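Side-chain contacts in glucanase (Klebsiella pneumoniae, PDB 5GY3), which probably hydrolyses internal beta-1,4-glucosidic bonds in cellulose, lichenin and cereal beta-glucans, as a family 8 endoglucanase: residues I110-D113 and A114-S118; M133-V137 and K138-L142; Q243-R247 and L248-A252; G269-A272 and V273-L276; D292-S295 and A296-Q300. All coordinates share one frame; numbering follows the deposited sequence.

Contact 1. Residues I110-D113 and A114-S118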
# COMPACT_ATOMS: atom_id res chain seq x y z
N ILE A 110 -21.06 0.86 5.05
CA ILE A 110 -21.53 -0.51 5.22
C ILE A 110 -20.71 -1.46 4.35
O ILE A 110 -20.37 -2.57 4.78
CB ILE A 110 -23.04 -0.60 4.92
CG1 ILE A 110 -23.81 0.06 6.06
CG2 ILE A 110 -23.47 -2.06 4.71
CD1 ILE A 110 -25.28 0.33 5.76
N ALA A 111 -20.33 -1.02 3.15
CA ALA A 111 -19.45 -1.83 2.31
C ALA A 111 -18.07 -1.99 2.95
O ALA A 111 -17.51 -3.09 2.96
CB ALA A 111 -19.33 -1.21 0.92
N SER A 112 -17.52 -0.90 3.47
CA SER A 112 -16.22 -0.96 4.14
C SER A 112 -16.24 -1.96 5.28
O SER A 112 -15.32 -2.78 5.42
CB SER A 112 -15.84 0.43 4.65
OG SER A 112 -14.59 0.40 5.33
N ASP A 113 -17.30 -1.91 6.11
CA ASP A 113 -17.37 -2.76 7.29
C ASP A 113 -17.27 -4.25 6.94
O ASP A 113 -16.69 -5.03 7.70
CB ASP A 113 -18.68 -2.51 8.05
CG ASP A 113 -18.77 -1.12 8.64
OD1 ASP A 113 -17.72 -0.50 8.87
OD2 ASP A 113 -19.91 -0.67 8.90
N ALA A 114 -17.89 -4.66 5.83
CA ALA A 114 -17.82 -6.06 5.44
C ALA A 114 -16.39 -6.47 5.10
O ALA A 114 -15.94 -7.56 5.49
CB ALA A 114 -18.75 -6.32 4.25
N ILE A 115 -15.67 -5.60 4.39
CA ILE A 115 -14.29 -5.89 3.99
C ILE A 115 -13.37 -5.91 5.20
O ILE A 115 -12.52 -6.80 5.32
CB ILE A 115 -13.82 -4.88 2.93
CG1 ILE A 115 -14.75 -4.94 1.71
CG2 ILE A 115 -12.34 -5.13 2.55
CD1 ILE A 115 -14.65 -3.73 0.79
N THR A 116 -13.51 -4.93 6.11
CA THR A 116 -12.63 -4.93 7.28
C THR A 116 -12.90 -6.14 8.17
O THR A 116 -11.96 -6.72 8.73
CB THR A 116 -12.73 -3.63 8.08
OG1 THR A 116 -14.07 -3.40 8.52
CG2 THR A 116 -12.27 -2.46 7.24
N ALA A 117 -14.17 -6.55 8.31
CA ALA A 117 -14.44 -7.78 9.05
C ALA A 117 -13.82 -8.98 8.36
O ALA A 117 -13.28 -9.88 9.03
CB ALA A 117 -15.95 -7.97 9.23
N SER A 118 -13.88 -9.01 7.03
CA SER A 118 -13.23 -10.09 6.27
C SER A 118 -11.72 -10.07 6.45
O SER A 118 -11.08 -11.13 6.53
CB SER A 118 -13.59 -9.98 4.79
OG SER A 118 -14.92 -10.40 4.54
O HOH W 1 -14.86 -0.56 8.09
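Ala114 N is held only weakly by Ile110 O and Ala111 O, the nearer of the two, Ala111 O, lying 3.3 Å away. Its methyl group is at the exposed side of the helix, where a small side chain suits. Ile115 N makes a weak backbone bond to Ala111 O. Its CG1 stands beside its own backbone N (chi1 -59°), which carries CD1 back along the helix to 3.6 Å from Ala111 O. The residue is buried against Ala93 and Leu96 of helix 86-103 and Phe67, a setting that suits a branched aliphatic chain.

Thr116 makes polar contacts with the backbone of the preceding turn and, through a water, with its side chains. Its N meets Ser112 O at 2.9 Å in an almost straight bond, and its CG2 approaches Ser112 OG at 4.1 Å. With chi1 at 58°, OG1 sits between backbone N and carbonyl carbon, 3.2 Å from Asp113 O, though the proton's destination is unsettled. One water gathers the three polar ends: it donates to Ser112 OG (2.9 Å) and to Asp113 OD1, and lies 3.0 Å from Thr116 OG1. Ser112 OG also bonds Ala93 O, while Asp113 OD2 forms a salt bridge with Arg164; short polar side chains thus suit this flank.

Ala117 N bonds Asp113 O at 3.0 Å, and Ser118 OG turns to Asn64 O. Such an amphipathic helix, lying against the preceding helix 86-103, is typical of the (alpha/alpha)6 barrel of family 8 glycoside hydrolases.

Contact 2. Residues M133-V137 and K138-L142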
# COMPACT_ATOMS: atom_id res chain seq x y z
N MET A 133 -1.01 -9.43 9.89
CA MET A 133 -1.78 -9.53 8.66
C MET A 133 -0.94 -10.19 7.58
O MET A 133 0.14 -9.70 7.23
CB MET A 133 -2.24 -8.15 8.19
CG MET A 133 -3.00 -8.20 6.88
SD MET A 133 -3.57 -6.58 6.31
CE MET A 133 -4.88 -6.25 7.51
N LEU A 134 -1.43 -11.32 7.07
CA LEU A 134 -0.79 -12.02 5.97
C LEU A 134 -0.92 -11.21 4.67
O LEU A 134 -1.88 -10.46 4.51
CB LEU A 134 -1.45 -13.39 5.77
CG LEU A 134 -1.37 -14.38 6.93
CD1 LEU A 134 -2.31 -15.54 6.71
CD2 LEU A 134 0.05 -14.88 7.08
N PRO A 135 0.02 -11.37 3.73
CA PRO A 135 -0.12 -10.68 2.43
C PRO A 135 -1.29 -11.18 1.61
O PRO A 135 -1.73 -10.47 0.69
CB PRO A 135 1.21 -10.98 1.72
CG PRO A 135 2.18 -11.31 2.83
CD PRO A 135 1.35 -11.99 3.88
N GLY A 136 -1.76 -12.40 1.88
CA GLY A 136 -2.91 -12.97 1.20
C GLY A 136 -3.39 -14.17 1.99
O GLY A 136 -2.66 -14.70 2.84
N VAL A 137 -4.63 -14.58 1.73
CA VAL A 137 -5.22 -15.67 2.51
C VAL A 137 -4.43 -16.97 2.32
O VAL A 137 -4.24 -17.74 3.27
CB VAL A 137 -6.71 -15.86 2.14
CG1 VAL A 137 -7.26 -17.12 2.81
CG2 VAL A 137 -7.52 -14.65 2.57
N LYS A 138 -3.95 -17.22 1.10
CA LYS A 138 -3.19 -18.44 0.83
C LYS A 138 -1.78 -18.11 0.35
O LYS A 138 -1.54 -17.07 -0.26
CB LYS A 138 -3.87 -19.31 -0.25
CG LYS A 138 -5.19 -19.92 0.19
CD LYS A 138 -5.67 -20.98 -0.80
CE LYS A 138 -5.07 -20.80 -2.19
NZ LYS A 138 -5.63 -19.63 -2.92
N GLY A 139 -0.85 -19.03 0.62
CA GLY A 139 0.46 -19.00 0.02
C GLY A 139 1.56 -18.39 0.87
O GLY A 139 2.74 -18.50 0.50
N PHE A 140 1.21 -17.75 2.00
CA PHE A 140 2.21 -17.06 2.80
C PHE A 140 2.38 -17.65 4.19
O PHE A 140 3.25 -17.19 4.94
CB PHE A 140 1.85 -15.57 2.91
CG PHE A 140 1.78 -14.90 1.59
CD1 PHE A 140 2.94 -14.49 0.95
CD2 PHE A 140 0.56 -14.73 0.95
CE1 PHE A 140 2.89 -13.88 -0.30
CE2 PHE A 140 0.50 -14.13 -0.31
CZ PHE A 140 1.66 -13.71 -0.94
N ASN A 141 1.57 -18.64 4.55
CA ASN A 141 1.66 -19.29 5.85
C ASN A 141 2.45 -20.57 5.58
O ASN A 141 1.91 -21.59 5.16
CB ASN A 141 0.29 -19.58 6.45
CG ASN A 141 0.36 -19.84 7.95
OD1 ASN A 141 1.28 -20.50 8.44
ND2 ASN A 141 -0.61 -19.30 8.69
N LEU A 142 3.75 -20.46 5.75
CA LEU A 142 4.61 -21.61 5.80
C LEU A 142 4.53 -22.06 7.25
O LEU A 142 4.01 -21.33 8.11
CB LEU A 142 6.01 -21.23 5.31
CG LEU A 142 6.12 -20.84 3.81
CD1 LEU A 142 5.42 -19.54 3.43
CD2 LEU A 142 7.58 -20.71 3.40
O HOH W 2 -1.27 -17.02 3.46
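Gly136 O accepts a hydrogen bond from a water at 2.8 Å, and the same water accepts one from Phe140 N at 3.0 Å, so a single molecule bridges the two arms of this loop. The loop joins strands 130-133 and 145-148, and its centre is a proline-aromatic CH-pi contact. Pro135 CB stands 3.6 Å from the centroid of the Phe140 ring, only 4° off the ring normal. CG and CD of the proline spread over the same face, CD at 3.7 Å from Phe140 CG, laying a rigid, puckered ring against a flat one. Phe140 CG lies beside its own backbone N (chi1 -59°), which swings the ring back over the proline. Gly139 carries the chain round with a positive phi that a glycine adopts without strain.

Three polar side chains hold the loop's backbone: Ser86 OG bonds Leu134 O, Asn84 OD1 accepts from Val137 N, and Asn83 OD1 from Lys138 N. Pro135 also touches Tyr152 and Trp195, and its side chain is about 7 Å from that of Asp87, the predicted nucleophile. A CB at Gly136 would point at the ring, so glycine suits; Phe140 CD2 lies 3.4 Å from Gly136 N.

Contact 3. Residues Q243-R247 and L248-A252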
# COMPACT_ATOMS: atom_id res chain seq x y z
N GLN A 243 19.02 10.72 4.06
CA GLN A 243 19.90 11.85 4.35
C GLN A 243 21.35 11.57 3.96
O GLN A 243 22.14 12.52 3.84
CB GLN A 243 19.81 12.23 5.83
CG GLN A 243 18.57 13.05 6.18
CD GLN A 243 18.28 13.10 7.68
OE1 GLN A 243 19.00 12.52 8.49
NE2 GLN A 243 17.21 13.80 8.05
N SER A 244 21.73 10.31 3.75
CA SER A 244 23.11 10.00 3.39
C SER A 244 23.38 10.13 1.90
O SER A 244 24.51 9.86 1.47
CB SER A 244 23.49 8.60 3.88
OG SER A 244 22.92 7.59 3.08
N TYR A 245 22.39 10.52 1.09
CA TYR A 245 22.55 10.67 -0.34
C TYR A 245 22.11 12.06 -0.79
O TYR A 245 21.26 12.68 -0.14
CB TYR A 245 21.72 9.62 -1.12
CG TYR A 245 22.26 8.23 -0.98
CD1 TYR A 245 23.36 7.82 -1.73
CD2 TYR A 245 21.69 7.31 -0.10
CE1 TYR A 245 23.87 6.56 -1.61
CE2 TYR A 245 22.20 6.03 0.03
CZ TYR A 245 23.29 5.66 -0.74
OH TYR A 245 23.83 4.40 -0.64
N PRO A 246 22.66 12.57 -1.89
CA PRO A 246 22.09 13.77 -2.51
C PRO A 246 20.66 13.51 -2.95
O PRO A 246 20.33 12.41 -3.40
CB PRO A 246 23.01 14.04 -3.70
CG PRO A 246 24.28 13.30 -3.41
CD PRO A 246 23.88 12.11 -2.57
N ARG A 247 19.81 14.52 -2.80
CA ARG A 247 18.40 14.37 -3.13
C ARG A 247 18.19 13.74 -4.51
O ARG A 247 17.35 12.85 -4.67
CB ARG A 247 17.70 15.73 -3.08
CG ARG A 247 16.30 15.69 -3.67
CD ARG A 247 15.54 16.98 -3.42
NE ARG A 247 14.16 16.87 -3.87
CZ ARG A 247 13.75 17.17 -5.10
NH1 ARG A 247 14.63 17.61 -6.00
NH2 ARG A 247 12.47 17.04 -5.42
N LEU A 248 18.95 14.19 -5.51
CA LEU A 248 18.80 13.70 -6.88
C LEU A 248 19.68 12.50 -7.20
O LEU A 248 19.65 12.02 -8.34
CB LEU A 248 19.08 14.84 -7.87
CG LEU A 248 18.13 16.04 -7.80
CD1 LEU A 248 18.55 17.13 -8.79
CD2 LEU A 248 16.70 15.61 -8.06
N GLN A 249 20.44 12.00 -6.24
CA GLN A 249 21.28 10.82 -6.42
C GLN A 249 21.04 9.80 -5.32
O GLN A 249 21.97 9.22 -4.76
CB GLN A 249 22.76 11.19 -6.47
CG GLN A 249 23.16 12.06 -7.65
CD GLN A 249 24.62 12.47 -7.56
OE1 GLN A 249 24.94 13.60 -7.19
NE2 GLN A 249 25.51 11.55 -7.88
N THR A 250 19.77 9.55 -5.01
CA THR A 250 19.41 8.54 -4.03
C THR A 250 19.08 7.24 -4.74
O THR A 250 18.21 7.24 -5.61
CB THR A 250 18.20 9.00 -3.22
OG1 THR A 250 18.50 10.25 -2.61
CG2 THR A 250 17.85 7.97 -2.15
N PRO A 251 19.74 6.13 -4.40
CA PRO A 251 19.49 4.87 -5.13
C PRO A 251 18.03 4.45 -5.03
O PRO A 251 17.39 4.61 -3.99
CB PRO A 251 20.41 3.87 -4.43
CG PRO A 251 21.52 4.74 -3.84
CD PRO A 251 20.83 5.99 -3.42
N ALA A 252 17.51 3.91 -6.14
CA ALA A 252 16.11 3.52 -6.19
C ALA A 252 15.82 2.28 -5.35
O ALA A 252 14.66 2.06 -4.99
CB ALA A 252 15.66 3.28 -7.63
O HOH W 3 17.35 10.58 -6.18
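Tyr245 and Pro251 make the close-packed part of this loop: Pro251 CD stands 3.4 Å from the ring centroid, 3° off the normal, a CH-pi contact over the face. The two side chains cross at about a right angle, and Pro251 CG reaches on towards Tyr245 CZ at 3.7 Å. The tyrosine ring also meets Trp241 edge-to-face, so a broad aromatic suits the place.

Equally tight is the grip on Pro246 O. Gln249 N (2.9 Å) and Thr250 OG1 (2.9 Å) reach it from opposite faces of the carbonyl plane. The threonine hydroxyl lies beside its own backbone N (chi1 -57°), directed back at the proline carbonyl, while Thr250 N donates to a water at 2.9 Å.

The outer side is looser: Pro246 CG meets Gln249 OE1 only at 3.8 Å, and both residues are exposed. Leu248, though exposed too, touches Arg247 NH1 with its CD2, at 3.5 Å. The extended arginine leads away to a salt bridge with Asp275, which its length makes possible. With Arg247 and Leu248 at its corners and the Pro246 O to Gln249 N bond closing it, this is a type I beta-turn, here reinforced by the threonine side chain.

Contact 4. Residues G269-A272 and V273-L276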
# COMPACT_ATOMS: atom_id res chain seq x y z
N GLY A 269 7.63 9.67 -8.60
CA GLY A 269 6.92 9.27 -7.38
C GLY A 269 7.84 8.78 -6.27
O GLY A 269 7.59 9.04 -5.09
N LEU A 270 8.90 8.03 -6.63
CA LEU A 270 9.84 7.61 -5.59
C LEU A 270 10.48 8.82 -4.92
O LEU A 270 10.62 8.87 -3.69
CB LEU A 270 10.94 6.71 -6.16
CG LEU A 270 10.61 5.27 -6.57
CD1 LEU A 270 11.89 4.55 -7.00
CD2 LEU A 270 9.97 4.53 -5.42
N LEU A 271 10.88 9.81 -5.73
CA LEU A 271 11.48 11.01 -5.17
C LEU A 271 10.49 11.77 -4.30
O LEU A 271 10.89 12.37 -3.29
CB LEU A 271 12.00 11.89 -6.31
CG LEU A 271 12.69 13.20 -5.95
CD1 LEU A 271 13.83 12.93 -5.00
CD2 LEU A 271 13.18 13.90 -7.23
N ALA A 272 9.20 11.74 -4.65
CA ALA A 272 8.18 12.37 -3.82
C ALA A 272 8.10 11.71 -2.45
O ALA A 272 7.93 12.40 -1.43
CB ALA A 272 6.83 12.33 -4.53
N VAL A 273 8.24 10.39 -2.38
CA VAL A 273 8.29 9.74 -1.07
C VAL A 273 9.52 10.17 -0.29
O VAL A 273 9.47 10.37 0.93
CB VAL A 273 8.22 8.20 -1.22
CG1 VAL A 273 8.47 7.51 0.13
CG2 VAL A 273 6.87 7.79 -1.78
N ARG A 274 10.67 10.29 -0.97
CA ARG A 274 11.87 10.78 -0.30
C ARG A 274 11.64 12.17 0.29
O ARG A 274 11.98 12.42 1.45
CB ARG A 274 13.05 10.78 -1.27
CG ARG A 274 14.37 11.31 -0.70
CD ARG A 274 14.49 12.79 -0.95
NE ARG A 274 15.76 13.35 -0.51
CZ ARG A 274 15.92 14.63 -0.21
NH1 ARG A 274 17.11 15.08 0.18
NH2 ARG A 274 14.88 15.44 -0.28
N ASP A 275 11.05 13.08 -0.50
CA ASP A 275 10.79 14.44 -0.02
C ASP A 275 9.84 14.42 1.17
O ASP A 275 10.05 15.14 2.16
CB ASP A 275 10.20 15.31 -1.13
CG ASP A 275 11.23 15.74 -2.17
OD1 ASP A 275 12.44 15.62 -1.93
OD2 ASP A 275 10.80 16.20 -3.25
N LEU A 276 8.79 13.59 1.09
CA LEU A 276 7.87 13.46 2.22
C LEU A 276 8.60 12.95 3.46
O LEU A 276 8.40 13.47 4.57
CB LEU A 276 6.72 12.52 1.85
CG LEU A 276 5.67 12.26 2.94
CD1 LEU A 276 4.92 13.55 3.32
CD2 LEU A 276 4.68 11.19 2.50
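Gly269 O, Leu270 O, Leu271 O and Ala272 O each accept from the N four residues on, Val273 to Leu276, in sound helical bonds of 2.9 to 3.1 Å. Over this frame the side chains sort by environment. Val273 CG2 sits 3.6 Å from Gly269 O, and the residue packs on Val302 and Pro222; Leu276 has its CB 3.5 Å from Ala272 O and reaches Leu223 and Val302. These aliphatic chains, with Leu270 against Tyr294, suit such helix-packing surfaces.

Another flank is charged. Leu271 and Arg274 run side by side, Leu271 CD1 lying 4.1 Å from Arg274 CD, so the leucine lies along the aliphatic stem of the arginine. A sharp bend at CB-CG (chi2 -91°) turns the guanidinium to its neighbour, where Arg274 NH2 forms a 3.0 Å salt bridge with Asp275 OD1. Arg274 NH2 also pairs with Glu280, and Asp275 OD2 with Arg247. Two arginines on one carboxylate would probably favour its ionised form, and the charges of these two arginines and two acids would largely offset one another. In contact with helices 220-228 and 293-307, helix 268-278 shows the helix-on-helix packing typical of the (alpha/alpha)6 barrel of this family.

Contact 5. Residues D292-S295 and A296-Q300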
# COMPACT_ATOMS: atom_id res chain seq x y z
N ASP A 292 5.09 6.69 -15.11
CA ASP A 292 4.28 5.51 -15.34
C ASP A 292 3.15 5.47 -14.31
O ASP A 292 3.01 6.39 -13.50
CB ASP A 292 5.13 4.23 -15.33
CG ASP A 292 5.92 4.02 -14.03
OD1 ASP A 292 5.77 4.77 -13.04
OD2 ASP A 292 6.71 3.05 -14.00
N TYR A 293 2.32 4.42 -14.35
CA TYR A 293 1.21 4.30 -13.39
C TYR A 293 1.71 4.42 -11.96
O TYR A 293 1.14 5.15 -11.14
CB TYR A 293 0.47 2.95 -13.55
CG TYR A 293 -0.08 2.44 -12.21
CD1 TYR A 293 -1.28 2.93 -11.68
CD2 TYR A 293 0.62 1.50 -11.47
CE1 TYR A 293 -1.76 2.48 -10.44
CE2 TYR A 293 0.16 1.05 -10.23
CZ TYR A 293 -1.03 1.54 -9.72
OH TYR A 293 -1.47 1.09 -8.49
N TYR A 294 2.80 3.71 -11.67
CA TYR A 294 3.32 3.63 -10.31
C TYR A 294 3.79 4.99 -9.81
O TYR A 294 3.47 5.40 -8.69
CB TYR A 294 4.46 2.61 -10.32
CG TYR A 294 5.19 2.45 -9.02
CD1 TYR A 294 4.74 1.56 -8.07
CD2 TYR A 294 6.34 3.16 -8.76
CE1 TYR A 294 5.41 1.40 -6.89
CE2 TYR A 294 7.01 3.01 -7.59
CZ TYR A 294 6.54 2.13 -6.64
OH TYR A 294 7.22 1.98 -5.46
N SER A 295 4.57 5.71 -10.64
CA SER A 295 5.07 7.02 -10.24
C SER A 295 3.94 8.02 -10.10
O SER A 295 3.88 8.77 -9.12
CB SER A 295 6.11 7.52 -11.26
OG SER A 295 6.55 8.85 -10.95
N ALA A 296 3.01 8.03 -11.06
CA ALA A 296 1.87 8.95 -11.00
C ALA A 296 1.05 8.72 -9.74
O ALA A 296 0.58 9.68 -9.11
CB ALA A 296 1.00 8.78 -12.24
N SER A 297 0.86 7.46 -9.35
CA SER A 297 0.10 7.15 -8.15
C SER A 297 0.81 7.66 -6.90
O SER A 297 0.20 8.32 -6.05
CB SER A 297 -0.15 5.64 -8.05
OG SER A 297 -0.81 5.14 -9.20
N LEU A 298 2.11 7.36 -6.77
CA LEU A 298 2.85 7.77 -5.59
C LEU A 298 2.90 9.28 -5.45
O LEU A 298 2.80 9.82 -4.34
CB LEU A 298 4.28 7.21 -5.64
CG LEU A 298 4.49 5.75 -5.23
CD1 LEU A 298 5.99 5.44 -5.29
CD2 LEU A 298 3.95 5.49 -3.84
N LYS A 299 3.08 10.00 -6.57
CA LYS A 299 3.09 11.46 -6.50
C LYS A 299 1.84 11.98 -5.82
O LYS A 299 1.91 12.89 -4.98
CB LYS A 299 3.21 12.05 -7.90
CG LYS A 299 4.60 11.99 -8.51
CD LYS A 299 4.59 12.77 -9.81
CE LYS A 299 5.99 12.98 -10.38
NZ LYS A 299 5.92 13.79 -11.64
N GLN A 300 0.69 11.42 -6.16
CA GLN A 300 -0.56 11.93 -5.62
C GLN A 300 -0.83 11.42 -4.22
O GLN A 300 -1.46 12.12 -3.42
CB GLN A 300 -1.71 11.57 -6.54
CG GLN A 300 -1.66 12.27 -7.87
CD GLN A 300 -2.67 11.69 -8.81
OE1 GLN A 300 -3.81 12.15 -8.88
NE2 GLN A 300 -2.27 10.65 -9.52
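Tyr293 O is held twice by Ser297, by N at 2.9 Å and by OG at 2.8 Å, the two donors arriving from opposite faces of the carbonyl plane. This is the first turn of helix 293-307, closed in front by Asp292 as N-cap. The serine hydroxyl is drawn in close enough to lie 3.1 Å from Tyr293 CE1, oblique to the ring. Alongside, Tyr294 offers a face to Leu298 CG, and its CE2 touches Leu298 CD1 at 3.5 Å, a broad ring against a branched chain.

The next shell fixes these groups. Asp292 OD1 accepts from Ser295 N at 2.8 Å, a capping bond for which a short carboxylate is well suited. Tyr293 OH bonds Glu30 and Tyr294 OH bonds Phe216 O, so each ring is pinned at its far end; Ser297 OG also meets Tyr7 OH. Ser295 OG bonds Asp291, the residue that also pairs with Lys299 NZ.

Lys299 CG passes 3.4 Å from Ser295 O as its extended chain sets out towards that partner. The next residue, Gln300, folds back on the helix: its NE2 donates to Ala296 O at 3.0 Å in an almost straight bond (176°), from above the carbonyl plane.

Contacts 3, 4 and 5 form a connected series. Contact 3 meets contact 4 through Arg247 NH2 and Asp275 OD2, 2.9 Å apart in a salt bridge, and contact 4 meets contact 5 where Gly269 N lies 2.7 Å from Ser295 OG, probably hydrogen-bonded. Their centres step by about 11 Å each time. Contacts 1 and 2 stand apart from this group; their nearest atoms are about 6 Å from each other. Around the predicted nucleophile Asp87, contact 2 comes nearest, about 7 Å between side chains, then contact 5 at about 9 Å through Tyr293 and contact 1 at about 11 Å through Ile115, whereas contacts 3 and 4 lie away from it.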